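Local coordinates for protein dihydrofolate reductase (Enterococcus faecalis, PDB 4M7U) that probably catalyses the NADPH-dependent reduction of 7,8-dihydrofolate to 5,6,7,8-tetrahydrofolate, a step needed for glycine, purine and DNA precursor synthesis, at residues P116-F130 and N158-N170. Residues are numbered along the deposited sequence; the frame is centred on the assembly and turned at random.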
loop_
_atom_site.group_PDB
_atom_site.type_symbol
_atom_site.label_atom_id
_atom_site.label_comp_id
_atom_site.label_asym_id
_atom_site.label_seq_id
_atom_site.Cartn_x
_atom_site.Cartn_y
_atom_site.Cartn_z
ATOM N N PRO A 116 -4.476 -11.110 -2.124
ATOM C CA PRO A 116 -4.510 -12.361 -2.905
ATOM C C PRO A 116 -4.117 -12.203 -4.385
ATOM O O PRO A 116 -3.722 -13.197 -4.991
ATOM C CB PRO A 116 -5.974 -12.798 -2.793
ATOM C CG PRO A 116 -6.388 -12.295 -1.441
ATOM C CD PRO A 116 -5.723 -10.933 -1.349
ATOM N N ALA A 117 -4.216 -10.995 -4.947
ATOM C CA ALA A 117 -3.802 -10.756 -6.336
ATOM C C ALA A 117 -2.385 -10.168 -6.460
ATOM O O ALA A 117 -1.911 -9.903 -7.568
ATOM C CB ALA A 117 -4.806 -9.871 -7.061
ATOM N N CYS A 118 -1.702 -9.973 -5.334
ATOM C CA CYS A 118 -0.368 -9.372 -5.372
ATOM C C CYS A 118 0.723 -10.391 -5.658
ATOM O O CYS A 118 0.553 -11.588 -5.410
ATOM C CB CYS A 118 -0.064 -8.625 -4.070
ATOM S SG CYS A 118 -1.022 -7.107 -3.866
ATOM N N ASP A 119 1.838 -9.908 -6.200
ATOM C CA ASP A 119 3.004 -10.754 -6.444
ATOM C C ASP A 119 4.166 -10.455 -5.522
ATOM O O ASP A 119 5.129 -11.213 -5.473
ATOM C CB ASP A 119 3.469 -10.611 -7.879
ATOM C CG ASP A 119 2.582 -11.372 -8.832
ATOM O OD1 ASP A 119 2.157 -12.500 -8.470
ATOM O OD2 ASP A 119 2.294 -10.834 -9.919
ATOM N N VAL A 120 4.089 -9.346 -4.795
ATOM C CA VAL A 120 5.149 -9.005 -3.851
ATOM C C VAL A 120 4.565 -8.145 -2.749
ATOM O O VAL A 120 3.626 -7.387 -3.003
ATOM C CB VAL A 120 6.326 -8.271 -4.559
ATOM C CG1 VAL A 120 5.805 -7.143 -5.396
ATOM C CG2 VAL A 120 7.350 -7.739 -3.552
ATOM N N LEU A 121 5.093 -8.308 -1.529
ATOM C CA LEU A 121 4.766 -7.457 -0.384
ATOM C C LEU A 121 6.020 -6.701 0.061
ATOM O O LEU A 121 7.073 -7.305 0.322
ATOM C CB LEU A 121 4.247 -8.298 0.787
ATOM C CG LEU A 121 3.114 -9.282 0.474
ATOM C CD1 LEU A 121 2.766 -10.085 1.718
ATOM C CD2 LEU A 121 1.868 -8.545 -0.051
ATOM N N TYR A 122 5.904 -5.382 0.146
ATOM C CA TYR A 122 6.945 -4.559 0.748
ATOM C C TYR A 122 6.453 -4.053 2.092
ATOM O O TYR A 122 5.557 -3.203 2.156
ATOM C CB TYR A 122 7.251 -3.366 -0.146
ATOM C CG TYR A 122 7.826 -3.743 -1.491
ATOM C CD1 TYR A 122 7.136 -3.463 -2.663
ATOM C CD2 TYR A 122 9.070 -4.361 -1.591
ATOM C CE1 TYR A 122 7.662 -3.787 -3.902
ATOM C CE2 TYR A 122 9.607 -4.695 -2.834
ATOM C CZ TYR A 122 8.895 -4.406 -3.980
ATOM O OH TYR A 122 9.418 -4.733 -5.210
ATOM N N ARG A 123 7.024 -4.569 3.174
ATOM C CA ARG A 123 6.590 -4.180 4.516
ATOM C C ARG A 123 7.700 -3.521 5.313
ATOM O O ARG A 123 8.819 -4.055 5.416
ATOM C CB ARG A 123 6.080 -5.400 5.300
ATOM C CG ARG A 123 5.623 -5.047 6.723
ATOM C CD ARG A 123 4.994 -6.250 7.422
ATOM N NE ARG A 123 5.998 -7.161 7.959
ATOM C CZ ARG A 123 5.754 -8.064 8.903
ATOM N NH1 ARG A 123 4.529 -8.185 9.408
ATOM N NH2 ARG A 123 6.737 -8.834 9.351
ATOM N N THR A 124 7.393 -2.361 5.887
ATOM C CA THR A 124 8.311 -1.726 6.831
ATOM C C THR A 124 7.844 -2.067 8.238
ATOM O O THR A 124 6.801 -1.589 8.688
ATOM C CB THR A 124 8.331 -0.202 6.683
ATOM O OG1 THR A 124 8.788 0.144 5.366
ATOM C CG2 THR A 124 9.261 0.425 7.740
ATOM N N MET A 125 8.595 -2.920 8.922
ATOM C CA MET A 125 8.232 -3.338 10.280
ATOM C C MET A 125 8.885 -2.391 11.289
ATOM O O MET A 125 10.114 -2.321 11.386
ATOM C CB MET A 125 8.661 -4.797 10.513
ATOM C CG MET A 125 8.330 -5.344 11.909
ATOM S SD MET A 125 6.622 -5.057 12.447
ATOM C CE MET A 125 5.839 -6.515 11.834
ATOM N N ILE A 126 8.064 -1.643 12.019
ATOM C CA ILE A 126 8.579 -0.676 12.981
ATOM C C ILE A 126 8.508 -1.253 14.395
ATOM O O ILE A 126 7.424 -1.583 14.902
ATOM C CB ILE A 126 7.784 0.647 12.910
ATOM C CG1 ILE A 126 7.765 1.178 11.463
ATOM C CG2 ILE A 126 8.376 1.666 13.837
ATOM C CD1 ILE A 126 6.900 2.443 11.275
ATOM N N HIS A 127 9.669 -1.370 15.031
ATOM C CA HIS A 127 9.773 -2.045 16.320
ATOM C C HIS A 127 9.502 -1.079 17.471
ATOM O O HIS A 127 10.407 -0.644 18.185
ATOM C CB HIS A 127 11.132 -2.734 16.454
ATOM C CG HIS A 127 11.462 -3.616 15.289
ATOM N ND1 HIS A 127 10.806 -4.806 15.041
ATOM C CD2 HIS A 127 12.382 -3.475 14.303
ATOM C CE1 HIS A 127 11.316 -5.363 13.954
ATOM N NE2 HIS A 127 12.265 -4.584 13.487
ATOM N N GLU A 128 8.228 -0.745 17.618
ATOM C CA GLU A 128 7.754 0.152 18.654
ATOM C C GLU A 128 6.248 -0.016 18.648
ATOM O O GLU A 128 5.669 -0.505 17.662
ATOM C CB GLU A 128 8.152 1.606 18.349
ATOM C CG GLU A 128 7.988 2.584 19.519
ATOM C CD GLU A 128 8.265 1.923 20.862
ATOM O OE1 GLU A 128 9.430 1.949 21.309
ATOM O OE2 GLU A 128 7.322 1.364 21.470
ATOM N N THR A 129 5.601 0.359 19.744
ATOM C CA THR A 129 4.142 0.278 19.782
ATOM C C THR A 129 3.527 1.668 19.831
ATOM O O THR A 129 4.004 2.539 20.561
ATOM C CB THR A 129 3.622 -0.557 20.965
ATOM O OG1 THR A 129 4.031 0.049 22.193
ATOM C CG2 THR A 129 4.163 -1.951 20.897
ATOM N N PHE A 130 2.475 1.866 19.044
ATOM C CA PHE A 130 1.757 3.140 19.008
ATOM C C PHE A 130 0.262 2.885 19.210
ATOM O O PHE A 130 -0.207 1.737 19.122
ATOM C CB PHE A 130 1.976 3.850 17.666
ATOM C CG PHE A 130 3.431 4.074 17.320
ATOM C CD1 PHE A 130 4.189 3.064 16.743
ATOM C CD2 PHE A 130 4.035 5.294 17.575
ATOM C CE1 PHE A 130 5.544 3.268 16.420
ATOM C CE2 PHE A 130 5.379 5.510 17.248
ATOM C CZ PHE A 130 6.130 4.493 16.669
ATOM N N ASN A 158 14.780 9.879 12.388
ATOM C CA ASN A 158 14.146 8.577 12.381
ATOM C C ASN A 158 14.376 7.877 13.718
ATOM O O ASN A 158 15.454 7.323 13.957
ATOM C CB ASN A 158 14.704 7.764 11.214
ATOM C CG ASN A 158 14.467 8.446 9.876
ATOM O OD1 ASN A 158 13.437 8.235 9.226
ATOM N ND2 ASN A 158 15.419 9.276 9.460
ATOM N N LEU A 159 13.357 7.893 14.576
ATOM C CA LEU A 159 13.530 7.588 16.002
ATOM C C LEU A 159 13.376 6.126 16.415
ATOM O O LEU A 159 13.621 5.785 17.573
ATOM C CB LEU A 159 12.530 8.407 16.831
ATOM C CG LEU A 159 12.520 9.932 16.704
ATOM C CD1 LEU A 159 11.454 10.524 17.626
ATOM C CD2 LEU A 159 13.887 10.510 17.034
ATOM N N TYR A 160 12.940 5.268 15.498
ATOM C CA TYR A 160 12.552 3.913 15.877
ATOM C C TYR A 160 13.345 2.900 15.080
ATOM O O TYR A 160 13.611 3.129 13.904
ATOM C CB TYR A 160 11.042 3.700 15.633
ATOM C CG TYR A 160 10.190 4.864 16.097
ATOM C CD1 TYR A 160 10.000 5.114 17.449
ATOM C CD2 TYR A 160 9.603 5.727 15.184
ATOM C CE1 TYR A 160 9.243 6.185 17.886
ATOM C CE2 TYR A 160 8.839 6.803 15.608
ATOM C CZ TYR A 160 8.663 7.024 16.964
ATOM O OH TYR A 160 7.900 8.092 17.407
ATOM N N ALA A 161 13.720 1.791 15.725
ATOM C CA ALA A 161 14.322 0.664 15.026
ATOM C C ALA A 161 13.282 0.142 14.052
ATOM O O ALA A 161 12.096 0.080 14.381
ATOM C CB ALA A 161 14.711 -0.438 16.002
ATOM N N HIS A 162 13.711 -0.235 12.852
ATOM C CA HIS A 162 12.762 -0.720 11.865
ATOM C C HIS A 162 13.449 -1.619 10.847
ATOM O O HIS A 162 14.674 -1.556 10.688
ATOM C CB HIS A 162 12.044 0.466 11.194
ATOM C CG HIS A 162 12.970 1.462 10.556
ATOM N ND1 HIS A 162 13.695 2.382 11.288
ATOM C CD2 HIS A 162 13.279 1.688 9.254
ATOM C CE1 HIS A 162 14.412 3.127 10.466
ATOM N NE2 HIS A 162 14.182 2.737 9.233
ATOM N N ASP A 163 12.661 -2.475 10.194
ATOM C CA ASP A 163 13.165 -3.316 9.115
ATOM C C ASP A 163 12.354 -3.102 7.850
ATOM O O ASP A 163 11.132 -2.902 7.911
ATOM C CB ASP A 163 13.164 -4.805 9.505
ATOM C CG ASP A 163 14.187 -5.122 10.582
ATOM O OD1 ASP A 163 15.398 -5.152 10.269
ATOM O OD2 ASP A 163 13.789 -5.310 11.748
ATOM N N TYR A 164 13.048 -3.108 6.712
ATOM C CA TYR A 164 12.398 -3.112 5.413
ATOM C C TYR A 164 12.395 -4.540 4.866
ATOM O O TYR A 164 13.461 -5.094 4.534
ATOM C CB TYR A 164 13.147 -2.191 4.446
ATOM C CG TYR A 164 13.119 -0.729 4.837
ATOM C CD1 TYR A 164 14.146 -0.168 5.588
ATOM C CD2 TYR A 164 12.066 0.100 4.437
ATOM C CE1 TYR A 164 14.125 1.184 5.945
ATOM C CE2 TYR A 164 12.040 1.458 4.788
ATOM C CZ TYR A 164 13.068 1.986 5.540
ATOM O OH TYR A 164 13.040 3.329 5.887
ATOM N N GLU A 165 11.204 -5.130 4.754
ATOM C CA GLU A 165 11.094 -6.521 4.345
ATOM C C GLU A 165 10.453 -6.686 2.967
ATOM O O GLU A 165 9.570 -5.918 2.587
ATOM C CB GLU A 165 10.274 -7.303 5.378
ATOM C CG GLU A 165 10.769 -7.164 6.809
ATOM C CD GLU A 165 9.881 -7.907 7.792
ATOM O OE1 GLU A 165 8.694 -8.165 7.452
ATOM O OE2 GLU A 165 10.365 -8.245 8.898
ATOM N N THR A 166 10.883 -7.716 2.238
ATOM C CA THR A 166 10.265 -8.077 0.964
ATOM C C THR A 166 9.761 -9.519 1.006
ATOM O O THR A 166 10.503 -10.421 1.404
ATOM C CB THR A 166 11.276 -7.929 -0.188
ATOM O OG1 THR A 166 11.847 -6.613 -0.150
ATOM C CG2 THR A 166 10.600 -8.162 -1.554
ATOM N N TYR A 167 8.509 -9.738 0.600
ATOM C CA TYR A 167 7.946 -11.091 0.493
ATOM C C TYR A 167 7.588 -11.422 -0.964
ATOM O O TYR A 167 7.149 -10.546 -1.715
ATOM C CB TYR A 167 6.712 -11.242 1.390
ATOM C CG TYR A 167 6.989 -11.056 2.871
ATOM C CD1 TYR A 167 7.170 -9.789 3.408
ATOM C CD2 TYR A 167 7.076 -12.149 3.727
ATOM C CE1 TYR A 167 7.416 -9.612 4.753
ATOM C CE2 TYR A 167 7.329 -11.981 5.081
ATOM C CZ TYR A 167 7.497 -10.713 5.582
ATOM O OH TYR A 167 7.751 -10.526 6.915
ATOM N N HIS A 168 7.823 -12.670 -1.370
ATOM C CA HIS A 168 7.457 -13.145 -2.708
ATOM C C HIS A 168 6.582 -14.377 -2.507
ATOM O O HIS A 168 6.568 -14.959 -1.418
ATOM C CB HIS A 168 8.691 -13.548 -3.531
ATOM C CG HIS A 168 9.510 -12.404 -4.060
ATOM N ND1 HIS A 168 10.698 -12.593 -4.725
ATOM C CD2 HIS A 168 9.303 -11.059 -4.023
ATOM C CE1 HIS A 168 11.198 -11.417 -5.076
ATOM N NE2 HIS A 168 10.378 -10.477 -4.666
ATOM N N ARG A 169 5.859 -14.791 -3.545
ATOM C CA ARG A 169 5.005 -15.975 -3.426
ATOM C C ARG A 169 5.807 -17.273 -3.463
ATOM O O ARG A 169 6.809 -17.358 -4.172
ATOM C CB ARG A 169 3.912 -15.973 -4.508
ATOM C CG ARG A 169 2.758 -15.046 -4.146
ATOM C CD ARG A 169 1.607 -15.081 -5.128
ATOM N NE ARG A 169 0.506 -14.283 -4.593
ATOM C CZ ARG A 169 -0.496 -14.778 -3.880
ATOM N NH1 ARG A 169 -0.561 -16.084 -3.642
ATOM N NH2 ARG A 169 -1.440 -13.966 -3.425
ATOM N N ASN A 170 5.374 -18.273 -2.693
ATOM C CA ASN A 170 5.989 -19.604 -2.763
ATOM C C ASN A 170 5.196 -20.581 -3.634
ATOM O O ASN A 170 4.506 -20.198 -4.585
ATOM C CB ASN A 170 6.210 -20.191 -1.361
ATOM C CG ASN A 170 4.909 -20.377 -0.582
ATOM O OD1 ASN A 170 3.844 -20.605 -1.158
ATOM N ND2 ASN A 170 4.998 -20.289 0.744
HETATM O O HOH W 1 6.256 -13.653 -5.887
#
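Leu121, Arg123 and Met125 pair with Tyr167, Glu165 and Asp163 through two backbone hydrogen bonds each, and Tyr122, Thr124 and Ile126 face Thr166, Tyr164 and His162 as non-hydrogen-bonded pairs. Strands 120-126 and 162-169 thus run antiparallel in the mixed sheet of the dihydrofolate reductase fold, at 163° between directions, and strand 9-17 bonds to the other edge of 120-126. His127 N to Ala161 O continues the pairing beyond Ile126.

Arg123, Glu165 and Tyr167 form a polar cluster on one face of the sheet. Glu165 OE1 takes three donors: Arg123 NE (2.9 Å) and Tyr167 OH (2.6 Å) lie out of the carboxylate plane on opposite sides, and Arg123 NH2 (2.8 Å) comes in near the plane on the syn side. The guanidinium reaches OE1 edge-on because the arginine, extended through chi2, bends at chi3 (80°). Other polar contacts lie toward the strand ends. Past Ile126, His127 NE2 points at Asp163 OD2 in a His-carboxylate hydrogen bond whose modelled length is too short to be trusted. At the opposite end Arg169 NE gives Cys118 O a nearly straight bond (2.8 Å, 170°) in its guanidinium plane, and a water links Asp119 O to Arg169 N.

Beyond the paired strands, Phe130 puts its CZ edge over the centre of one Tyr160 face, a T-shaped pair with centroids 5.0 Å apart; Ile126 CG2 touches Tyr160 CB. On the sheet face opposite Arg123, Thr166 CG2 meets both Tyr122 CE2 and Val120 CG2. Thr124 OG1 lies 3.4 Å from Tyr164 CD2 but hydrogen-bonds to Asp35 of helix 33-43.

With three donors converging on OE1, Glu165 is probably kept ionised, its carboxylate tying Arg123 to Tyr167 across the two strands.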